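Local coordinates for carbohydrate-binding protein (Flavonifractor plautii, PDB 6N1B) that probably removes the acetyl group from N-acetylgalactosamine of the blood group A antigen, and is held here in complex with the blood group B trisaccharide, at residues 27-38 / 388-399; 125-133 / 174-183. All blocks are in the same frame, centred on the assembly; numbering follows the deposited sequence.

Contact 1. Residues 27-38 / 388-399; sequences SALNKAPGYQDF and RIGYAENSFVEM
With CG wedged between its backbone N and carbonyl carbon (chi1 58°), Tyr35 holds its ring against Arg388. Arg388 CG, opposite its carbonyl carbon (chi1 -59°), sits over the ring, 3.8 Å from the Tyr35 centroid; the bend at chi2 then lays CD and the guanidinium along the ring toward the hydroxyl. The guanidinium is nearly parallel to the ring, with Tyr35 OH over its face. Tyr35 OH and Arg388 NE are 3.2 Å apart but poorly angled; the hydroxyl bonds instead to Ala369 O, and Arg388 NH1 to Asp49 O. Further along, Ile389 CD1 sits over the Phe38 ring, 4.0 Å from its centroid, while Ile389 CG2 meets Phe38 CE1 at 3.6 Å. Backbone bonds run from Gln36 N to Ile389 O (2.9 Å) and Ala32 N to Tyr391 O (2.8 Å); Asn30 and Glu393 bond both ways as an antiparallel hydrogen-bonded pair. At the far end Asn394 ND2 reaches Ala28 O at 2.9 Å, almost straight (172°), with the oxygen in the amide plane. A water bridges ND2 to Ser27 O. The short N-terminal strand 30-31 thus edges the sheet containing 385-395, consistent with the Velcro closure of a beta-propeller.

Contact 2. Residues 125-133 / 174-183; sequences YNAEYDAMM and WSKPTSDAER
A beta-hairpin turn between strands 116-126 and 131-140 pushes Tyr129 against segment 174-183, where Trp174 stacks face-to-face on its ring. The centroids of the Tyr129 ring and the six-membered Trp174 ring are 3.9 Å apart and the planes are inclined by 27°, so the approach is tightest at one rim, Tyr129 CD2 to Trp174 CE2 at 3.3 Å. The two side chains run antiparallel, and this carries Tyr129 OH back to the tryptophan's own backbone, where it donates to Trp174 O at 2.6 Å. Lys176 covers the opposite face: its side chain runs roughly perpendicular to that of Tyr129, with CG over the face, 4.0 Å from the Tyr129 ring centroid. The phenol is therefore clamped on both faces and tied at its hydroxyl. The turn closes with a G1 beta bulge, in which Asp130 and Ala131 both face Asn126, and Asp130 takes the positive phi (48°) of that motif; Asn126 OD1 adds an Asx motif by accepting from Tyr129 N. Two carbonyls of this turn are gripped by Arg183, bent at chi3 (51°), whose NH1 donates to Tyr129 O at 2.9 Å and NH2 to Asp130 O at 2.8 Å, both acceptors close to the guanidinium plane. Asp130 OD2 lies 3.7 Å from Arg183 NH2 but well off that plane, so only a long charge attraction links them. Around the indole, Ala131 CB comes to the edge, and Met133 makes a Met-aromatic contact, SD in the ring plane and CE 3.9 Å from Trp174 CZ3. Asn126 ND2 points at Met133 SD in a weak bond, while Trp174 NE1 donates to Tyr156 OH.

In the fold
The two contacts lie far apart in what appears to be a beta-propeller, their centres 34 Å from each other and their nearest atoms about 14 Å. Contact 1 brings the start of the modelled chain to its last strand, and the chain between its segments includes all of contact 2, which ties a hairpin to a segment about 40 residues further on. Neither segment pair contains a residue of the glycan pocket, but strand 116-126, which enters the hairpin of contact 2, carries His117 and Cys119 of the pocket and the calcium-binding Asp120 and Asp122. The side chain of Met133 in contact 2 is about 11 Å from a bound calcium ion. The side chain of Ile389 in contact 1 is about 12 Å from a bound calcium ion.

Contact 1. Residues 27-38 / 388-399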
loop_
_atom_site.group_PDB
_atom_site.type_symbol
_atom_site.label_atom_id
_atom_site.label_comp_id
_atom_site.label_asym_id
_atom_site.label_seq_id
_atom_site.Cartn_x
_atom_site.Cartn_y
_atom_site.Cartn_z
ATOM N N SER A 27 -21.398 -8.734 7.226
ATOM C CA SER A 27 -20.266 -7.917 6.620
ATOM C C SER A 27 -19.065 -8.730 6.287
ATOM O O SER A 27 -18.685 -9.651 7.060
ATOM C CB SER A 27 -19.744 -6.895 7.611
ATOM O OG SER A 27 -20.763 -6.067 7.995
ATOM N N ALA A 28 -18.466 -8.530 5.070
ATOM C CA ALA A 28 -17.275 -9.327 4.722
ATOM C C ALA A 28 -16.124 -9.091 5.639
ATOM O O ALA A 28 -15.443 -10.031 6.006
ATOM C CB ALA A 28 -16.874 -9.199 3.319
ATOM N N LEU A 29 -15.899 -7.844 6.058
ATOM C CA LEU A 29 -14.966 -7.495 7.122
ATOM C C LEU A 29 -15.671 -6.660 8.151
ATOM O O LEU A 29 -16.529 -5.884 7.825
ATOM C CB LEU A 29 -13.744 -6.744 6.555
ATOM C CG LEU A 29 -12.857 -7.444 5.551
ATOM C CD1 LEU A 29 -11.832 -6.470 4.955
ATOM C CD2 LEU A 29 -12.185 -8.677 6.093
ATOM N N ASN A 30 -15.216 -6.797 9.419
ATOM C CA ASN A 30 -15.741 -5.971 10.507
ATOM C C ASN A 30 -14.806 -4.820 10.751
ATOM O O ASN A 30 -13.640 -5.042 11.154
ATOM C CB ASN A 30 -15.824 -6.874 11.737
ATOM C CG ASN A 30 -16.856 -8.001 11.541
ATOM O OD1 ASN A 30 -16.437 -9.197 11.804
ATOM N ND2 ASN A 30 -17.974 -7.689 11.098
ATOM N N LYS A 31 -15.254 -3.604 10.485
ATOM C CA LYS A 31 -14.409 -2.397 10.711
ATOM C C LYS A 31 -14.285 -2.141 12.207
ATOM O O LYS A 31 -15.259 -2.205 12.962
ATOM C CB LYS A 31 -15.109 -1.213 10.045
ATOM C CG LYS A 31 -15.155 -1.280 8.533
ATOM C CD LYS A 31 -16.059 -0.133 7.985
ATOM C CE LYS A 31 -16.072 -0.034 6.509
ATOM N NZ LYS A 31 -16.853 1.133 6.040
ATOM N N ALA A 32 -13.042 -1.858 12.593
ATOM C CA ALA A 32 -12.789 -1.435 13.959
ATOM C C ALA A 32 -13.301 -0.016 14.111
ATOM O O ALA A 32 -13.184 0.795 13.233
ATOM C CB ALA A 32 -11.316 -1.483 14.315
ATOM N N PRO A 33 -13.862 0.334 15.296
ATOM C CA PRO A 33 -14.278 1.727 15.524
ATOM C C PRO A 33 -13.117 2.712 15.410
ATOM O O PRO A 33 -11.980 2.325 15.748
ATOM C CB PRO A 33 -14.786 1.688 16.983
ATOM C CG PRO A 33 -14.873 0.304 17.396
ATOM C CD PRO A 33 -14.067 -0.566 16.450
ATOM N N GLY A 34 -13.427 3.907 14.960
ATOM C CA GLY A 34 -12.386 4.951 14.859
ATOM C C GLY A 34 -11.345 4.567 13.770
ATOM O O GLY A 34 -11.730 3.903 12.785
ATOM N N TYR A 35 -10.134 5.012 13.984
ATOM C CA TYR A 35 -9.069 4.741 13.049
ATOM C C TYR A 35 -7.752 4.667 13.790
ATOM O O TYR A 35 -7.796 4.652 15.047
ATOM C CB TYR A 35 -9.103 5.655 11.823
ATOM C CG TYR A 35 -9.019 7.115 12.194
ATOM C CD1 TYR A 35 -7.818 7.722 12.610
ATOM C CD2 TYR A 35 -10.159 7.924 12.160
ATOM C CE1 TYR A 35 -7.772 9.106 12.942
ATOM C CE2 TYR A 35 -10.097 9.298 12.527
ATOM C CZ TYR A 35 -8.913 9.881 12.889
ATOM O OH TYR A 35 -8.825 11.195 13.253
ATOM N N GLN A 36 -6.603 4.519 13.098
ATOM C CA GLN A 36 -5.332 4.352 13.787
ATOM C C GLN A 36 -4.558 5.599 13.639
ATOM O O GLN A 36 -4.579 6.314 12.642
ATOM C CB GLN A 36 -4.564 3.131 13.244
ATOM C CG GLN A 36 -5.248 1.839 13.619
ATOM C CD GLN A 36 -4.483 0.596 13.266
ATOM O OE1 GLN A 36 -3.474 0.637 12.581
ATOM N NE2 GLN A 36 -5.024 -0.561 13.683
ATOM N N ASP A 37 -3.799 5.960 14.710
ATOM C CA ASP A 37 -2.988 7.188 14.676
ATOM C C ASP A 37 -1.657 6.969 14.000
ATOM O O ASP A 37 -0.810 6.287 14.502
ATOM C CB ASP A 37 -2.812 7.753 16.074
ATOM C CG ASP A 37 -4.074 8.278 16.592
ATOM O OD1 ASP A 37 -4.764 9.152 15.983
ATOM O OD2 ASP A 37 -4.471 7.790 17.662
ATOM N N PHE A 38 -1.451 7.568 12.874
ATOM C CA PHE A 38 -0.180 7.626 12.194
ATOM C C PHE A 38 0.333 9.061 12.202
ATOM O O PHE A 38 -0.461 9.959 11.873
ATOM C CB PHE A 38 -0.256 7.142 10.751
ATOM C CG PHE A 38 -0.464 5.654 10.544
ATOM C CD1 PHE A 38 -1.626 4.939 10.845
ATOM C CD2 PHE A 38 0.607 4.906 10.060
ATOM C CE1 PHE A 38 -1.717 3.568 10.657
ATOM C CE2 PHE A 38 0.498 3.561 9.890
ATOM C CZ PHE A 38 -0.635 2.914 10.195
ATOM N N ARG A 388 -7.437 9.281 6.172
ATOM C CA ARG A 388 -6.956 8.539 7.334
ATOM C C ARG A 388 -6.755 7.053 6.999
ATOM O O ARG A 388 -7.197 6.534 5.952
ATOM C CB ARG A 388 -8.031 8.571 8.488
ATOM C CG ARG A 388 -8.457 9.912 9.026
ATOM C CD ARG A 388 -7.331 10.694 9.697
ATOM N NE ARG A 388 -7.913 11.911 10.233
ATOM C CZ ARG A 388 -7.241 12.956 10.642
ATOM N NH1 ARG A 388 -5.897 12.975 10.605
ATOM N NH2 ARG A 388 -7.909 14.031 11.103
ATOM N N ILE A 389 -6.113 6.357 7.951
ATOM C CA ILE A 389 -5.908 4.901 7.914
ATOM C C ILE A 389 -6.553 4.287 9.123
ATOM O O ILE A 389 -6.291 4.720 10.271
ATOM C CB ILE A 389 -4.376 4.556 7.944
ATOM C CG1 ILE A 389 -3.698 5.063 6.673
ATOM C CG2 ILE A 389 -4.171 3.067 8.113
ATOM C CD1 ILE A 389 -2.150 5.128 6.800
ATOM N N GLY A 390 -7.377 3.267 8.871
ATOM C CA GLY A 390 -8.028 2.463 9.893
ATOM C C GLY A 390 -7.808 0.969 9.724
ATOM O O GLY A 390 -6.833 0.596 9.066
ATOM N N TYR A 391 -8.711 0.153 10.280
ATOM C CA TYR A 391 -8.487 -1.242 10.362
ATOM C C TYR A 391 -9.779 -1.990 10.332
ATOM O O TYR A 391 -10.819 -1.553 10.880
ATOM C CB TYR A 391 -7.733 -1.562 11.679
ATOM C CG TYR A 391 -7.378 -3.029 11.889
ATOM C CD1 TYR A 391 -6.317 -3.634 11.244
ATOM C CD2 TYR A 391 -8.165 -3.814 12.725
ATOM C CE1 TYR A 391 -6.052 -4.984 11.383
ATOM C CE2 TYR A 391 -7.860 -5.200 12.895
ATOM C CZ TYR A 391 -6.774 -5.738 12.224
ATOM O OH TYR A 391 -6.513 -7.123 12.404
ATOM N N ALA A 392 -9.778 -3.181 9.675
ATOM C CA ALA A 392 -10.893 -4.100 9.651
ATOM C C ALA A 392 -10.374 -5.524 9.698
ATOM O O ALA A 392 -9.244 -5.783 9.319
ATOM C CB ALA A 392 -11.681 -3.819 8.391
ATOM N N GLU A 393 -11.257 -6.456 10.087
ATOM C CA GLU A 393 -10.783 -7.809 10.286
ATOM C C GLU A 393 -11.926 -8.782 10.168
ATOM O O GLU A 393 -13.095 -8.411 10.514
ATOM C CB GLU A 393 -10.231 -7.935 11.742
ATOM C CG GLU A 393 -9.470 -9.252 12.058
ATOM C CD GLU A 393 -9.057 -9.243 13.563
ATOM O OE1 GLU A 393 -8.105 -8.470 13.877
ATOM O OE2 GLU A 393 -9.692 -10.010 14.295
ATOM N N ASN A 394 -11.661 -10.034 9.800
ATOM C CA ASN A 394 -12.680 -11.084 9.956
ATOM C C ASN A 394 -11.931 -12.429 9.861
ATOM O O ASN A 394 -10.807 -12.488 9.295
ATOM C CB ASN A 394 -13.778 -11.013 8.853
ATOM C CG ASN A 394 -15.085 -11.650 9.256
ATOM O OD1 ASN A 394 -15.198 -12.233 10.386
ATOM N ND2 ASN A 394 -16.077 -11.505 8.415
ATOM N N SER A 395 -12.608 -13.484 10.290
ATOM C CA SER A 395 -12.243 -14.827 9.912
ATOM C C SER A 395 -12.208 -14.926 8.376
ATOM O O SER A 395 -13.136 -14.412 7.735
ATOM C CB SER A 395 -13.336 -15.802 10.478
ATOM O OG SER A 395 -13.604 -16.880 9.760
ATOM N N PHE A 396 -11.199 -15.578 7.873
ATOM C CA PHE A 396 -11.128 -15.803 6.404
ATOM C C PHE A 396 -12.379 -16.584 5.937
ATOM O O PHE A 396 -13.017 -16.173 4.921
ATOM C CB PHE A 396 -9.874 -16.609 6.085
ATOM C CG PHE A 396 -9.818 -16.995 4.604
ATOM C CD1 PHE A 396 -9.443 -16.098 3.679
ATOM C CD2 PHE A 396 -10.140 -18.275 4.187
ATOM C CE1 PHE A 396 -9.345 -16.468 2.284
ATOM C CE2 PHE A 396 -10.125 -18.585 2.858
ATOM C CZ PHE A 396 -9.746 -17.681 1.949
ATOM N N VAL A 397 -12.810 -17.603 6.684
ATOM C CA VAL A 397 -13.956 -18.369 6.249
ATOM C C VAL A 397 -15.206 -17.501 6.269
ATOM O O VAL A 397 -16.009 -17.553 5.328
ATOM C CB VAL A 397 -14.107 -19.658 7.123
ATOM C CG1 VAL A 397 -15.425 -20.339 6.950
ATOM C CG2 VAL A 397 -12.945 -20.602 6.864
ATOM N N GLU A 398 -15.415 -16.722 7.346
ATOM C CA GLU A 398 -16.621 -15.930 7.362
ATOM C C GLU A 398 -16.637 -14.856 6.269
ATOM O O GLU A 398 -17.684 -14.562 5.661
ATOM C CB GLU A 398 -16.821 -15.254 8.777
ATOM C CG GLU A 398 -17.091 -16.278 9.847
ATOM C CD GLU A 398 -18.405 -16.970 9.763
ATOM O OE1 GLU A 398 -19.353 -16.530 9.077
ATOM O OE2 GLU A 398 -18.550 -18.011 10.507
ATOM N N MET A 399 -15.472 -14.295 6.007
ATOM C CA MET A 399 -15.328 -13.340 4.915
ATOM C C MET A 399 -15.764 -13.987 3.583
ATOM O O MET A 399 -16.564 -13.398 2.811
ATOM C CB MET A 399 -13.920 -12.874 4.816
ATOM C CG MET A 399 -13.631 -11.940 3.609
ATOM S SD MET A 399 -11.841 -11.844 3.251
ATOM C CE MET A 399 -11.542 -13.462 2.665
HETATM O O HOH W 1 -18.944 -11.963 8.817
HETATM O O HOH W 2 -10.866 1.529 11.815
HETATM O O HOH W 3 -5.077 7.643 10.239
#

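Contact 2. Residues 125-133 / 174-183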
loop_
_atom_site.group_PDB
_atom_site.type_symbol
_atom_site.label_atom_id
_atom_site.label_comp_id
_atom_site.label_asym_id
_atom_site.label_seq_id
_atom_site.Cartn_x
_atom_site.Cartn_y
_atom_site.Cartn_z
ATOM N N TYR A 125 9.842 -7.544 3.643
ATOM C CA TYR A 125 10.949 -8.110 4.412
ATOM C C TYR A 125 11.730 -9.098 3.578
ATOM O O TYR A 125 11.154 -10.013 2.985
ATOM C CB TYR A 125 10.420 -8.814 5.654
ATOM C CG TYR A 125 11.509 -9.465 6.471
ATOM C CD1 TYR A 125 12.477 -8.696 7.062
ATOM C CD2 TYR A 125 11.585 -10.817 6.580
ATOM C CE1 TYR A 125 13.489 -9.220 7.802
ATOM C CE2 TYR A 125 12.599 -11.428 7.355
ATOM C CZ TYR A 125 13.573 -10.649 7.937
ATOM O OH TYR A 125 14.609 -11.264 8.636
ATOM N N ASN A 126 13.022 -8.853 3.460
ATOM C CA ASN A 126 13.953 -9.714 2.727
ATOM C C ASN A 126 14.685 -10.594 3.804
ATOM O O ASN A 126 15.519 -10.107 4.522
ATOM C CB ASN A 126 14.959 -8.861 1.955
ATOM C CG ASN A 126 15.841 -9.698 1.073
ATOM O OD1 ASN A 126 16.362 -10.705 1.518
ATOM N ND2 ASN A 126 16.132 -9.199 -0.155
ATOM N N ALA A 127 14.251 -11.830 3.871
ATOM C CA ALA A 127 14.824 -12.746 4.905
ATOM C C ALA A 127 16.278 -13.014 4.681
ATOM O O ALA A 127 17.043 -13.129 5.636
ATOM C CB ALA A 127 13.995 -14.044 4.931
ATOM N N GLU A 128 16.694 -13.188 3.433
ATOM C CA GLU A 128 18.085 -13.505 3.187
ATOM C C GLU A 128 19.054 -12.431 3.664
ATOM O O GLU A 128 20.147 -12.736 4.054
ATOM C CB GLU A 128 18.228 -13.751 1.634
ATOM C CG GLU A 128 19.588 -14.161 1.170
ATOM C CD GLU A 128 19.722 -15.657 1.296
ATOM O OE1 GLU A 128 18.646 -16.328 1.510
ATOM O OE2 GLU A 128 20.851 -16.119 1.112
ATOM N N TYR A 129 18.639 -11.165 3.578
ATOM C CA TYR A 129 19.463 -10.073 3.960
ATOM C C TYR A 129 19.073 -9.538 5.357
ATOM O O TYR A 129 19.733 -8.562 5.849
ATOM C CB TYR A 129 19.373 -8.924 2.919
ATOM C CG TYR A 129 20.107 -9.254 1.660
ATOM C CD1 TYR A 129 19.577 -10.201 0.702
ATOM C CD2 TYR A 129 21.272 -8.632 1.339
ATOM C CE1 TYR A 129 20.219 -10.446 -0.494
ATOM C CE2 TYR A 129 21.978 -8.918 0.120
ATOM C CZ TYR A 129 21.426 -9.792 -0.785
ATOM O OH TYR A 129 22.079 -10.071 -1.977
ATOM N N ASP A 130 18.003 -10.059 5.969
ATOM C CA ASP A 130 17.393 -9.608 7.193
ATOM C C ASP A 130 17.195 -8.051 7.150
ATOM O O ASP A 130 17.677 -7.308 8.021
ATOM C CB ASP A 130 18.237 -10.029 8.365
ATOM C CG ASP A 130 17.575 -9.761 9.698
ATOM O OD1 ASP A 130 16.346 -9.805 9.837
ATOM O OD2 ASP A 130 18.388 -9.655 10.713
ATOM N N ALA A 131 16.540 -7.611 6.108
ATOM C CA ALA A 131 16.449 -6.168 5.768
ATOM C C ALA A 131 15.066 -5.881 5.207
ATOM O O ALA A 131 14.469 -6.779 4.586
ATOM C CB ALA A 131 17.490 -5.757 4.741
ATOM N N MET A 132 14.549 -4.694 5.436
ATOM C CA MET A 132 13.348 -4.196 4.770
ATOM C C MET A 132 13.704 -3.444 3.506
ATOM O O MET A 132 14.670 -2.700 3.416
ATOM C CB MET A 132 12.573 -3.231 5.719
ATOM C CG MET A 132 11.993 -3.915 6.994
ATOM S SD MET A 132 10.668 -5.036 6.634
ATOM C CE MET A 132 10.386 -5.586 8.323
ATOM N N MET A 133 12.789 -3.655 2.508
ATOM C CA MET A 133 12.906 -3.009 1.191
ATOM C C MET A 133 11.616 -2.167 0.982
ATOM O O MET A 133 10.565 -2.754 0.877
ATOM C CB MET A 133 13.019 -4.076 0.110
ATOM C CG MET A 133 14.172 -5.059 0.291
ATOM S SD MET A 133 14.233 -6.367 -0.952
ATOM C CE MET A 133 14.885 -5.483 -2.368
ATOM N N TRP A 174 23.473 -6.108 -5.002
ATOM C CA TRP A 174 23.472 -5.983 -3.552
ATOM C C TRP A 174 24.174 -7.178 -2.952
ATOM O O TRP A 174 23.625 -8.291 -2.972
ATOM C CB TRP A 174 22.030 -5.873 -3.106
ATOM C CG TRP A 174 21.780 -5.697 -1.626
ATOM C CD1 TRP A 174 22.677 -5.419 -0.635
ATOM C CD2 TRP A 174 20.486 -5.852 -0.982
ATOM N NE1 TRP A 174 21.992 -5.295 0.563
ATOM C CE2 TRP A 174 20.666 -5.579 0.377
ATOM C CE3 TRP A 174 19.230 -6.201 -1.438
ATOM C CZ2 TRP A 174 19.648 -5.632 1.298
ATOM C CZ3 TRP A 174 18.200 -6.216 -0.515
ATOM C CH2 TRP A 174 18.397 -5.949 0.840
ATOM N N SER A 175 25.410 -7.037 -2.546
ATOM C CA SER A 175 26.129 -8.142 -1.957
ATOM C C SER A 175 25.747 -8.339 -0.493
ATOM O O SER A 175 25.514 -7.331 0.213
ATOM C CB SER A 175 27.638 -7.896 -2.055
ATOM O OG SER A 175 28.111 -7.961 -3.412
ATOM N N LYS A 176 25.617 -9.579 -0.095
ATOM C CA LYS A 176 25.239 -9.833 1.273
ATOM C C LYS A 176 26.360 -9.296 2.197
ATOM O O LYS A 176 27.550 -9.579 1.993
ATOM C CB LYS A 176 25.080 -11.353 1.469
ATOM C CG LYS A 176 23.897 -12.026 0.828
ATOM C CD LYS A 176 23.754 -13.441 1.454
ATOM C CE LYS A 176 22.827 -14.244 0.608
ATOM N NZ LYS A 176 23.399 -14.649 -0.700
ATOM N N PRO A 177 25.955 -8.617 3.284
ATOM C CA PRO A 177 26.928 -8.187 4.262
ATOM C C PRO A 177 27.678 -9.344 4.881
ATOM O O PRO A 177 27.022 -10.398 5.156
ATOM C CB PRO A 177 26.122 -7.453 5.355
ATOM C CG PRO A 177 24.875 -7.109 4.693
ATOM C CD PRO A 177 24.616 -8.126 3.597
ATOM N N THR A 178 28.948 -9.108 5.211
ATOM C CA THR A 178 29.704 -10.212 5.795
ATOM C C THR A 178 30.149 -9.850 7.180
ATOM O O THR A 178 30.883 -10.623 7.792
ATOM C CB THR A 178 30.892 -10.510 4.950
ATOM O OG1 THR A 178 31.773 -9.382 4.882
ATOM C CG2 THR A 178 30.551 -10.983 3.549
ATOM N N SER A 179 29.656 -8.737 7.744
ATOM C CA SER A 179 29.906 -8.310 9.105
ATOM C C SER A 179 28.807 -7.422 9.491
ATOM O O SER A 179 28.108 -6.841 8.650
ATOM C CB SER A 179 31.251 -7.504 9.202
ATOM O OG SER A 179 31.162 -6.303 8.455
ATOM N N ASP A 180 28.712 -7.190 10.795
ATOM C CA ASP A 180 27.766 -6.153 11.283
ATOM C C ASP A 180 28.054 -4.781 10.753
ATOM O O ASP A 180 27.128 -4.036 10.422
ATOM C CB ASP A 180 27.693 -6.205 12.804
ATOM C CG ASP A 180 26.371 -5.766 13.287
ATOM O OD1 ASP A 180 25.324 -6.581 13.107
ATOM O OD2 ASP A 180 26.486 -4.619 13.703
ATOM N N ALA A 181 29.346 -4.404 10.609
ATOM C CA ALA A 181 29.702 -3.118 10.060
ATOM C C ALA A 181 29.212 -2.953 8.623
ATOM O O ALA A 181 28.983 -1.802 8.169
ATOM C CB ALA A 181 31.206 -2.882 10.147
ATOM N N GLU A 182 29.030 -4.046 7.849
ATOM C CA GLU A 182 28.506 -3.915 6.520
ATOM C C GLU A 182 26.994 -3.829 6.482
ATOM O O GLU A 182 26.398 -3.518 5.414
ATOM C CB GLU A 182 28.981 -5.069 5.656
ATOM C CG GLU A 182 30.418 -4.886 5.206
ATOM C CD GLU A 182 30.935 -5.977 4.214
ATOM O OE1 GLU A 182 30.241 -6.976 3.988
ATOM O OE2 GLU A 182 32.014 -5.754 3.645
ATOM N N ARG A 183 26.316 -4.006 7.612
ATOM C CA ARG A 183 24.845 -3.832 7.709
ATOM C C ARG A 183 24.535 -2.379 8.007
ATOM O O ARG A 183 23.946 -2.016 9.005
ATOM C CB ARG A 183 24.210 -4.729 8.741
ATOM C CG ARG A 183 24.323 -6.197 8.475
ATOM C CD ARG A 183 23.643 -7.102 9.548
ATOM N NE ARG A 183 22.283 -6.744 9.853
ATOM C CZ ARG A 183 21.259 -7.080 9.125
ATOM N NH1 ARG A 183 21.457 -7.876 8.052
ATOM N NH2 ARG A 183 20.076 -6.623 9.380
#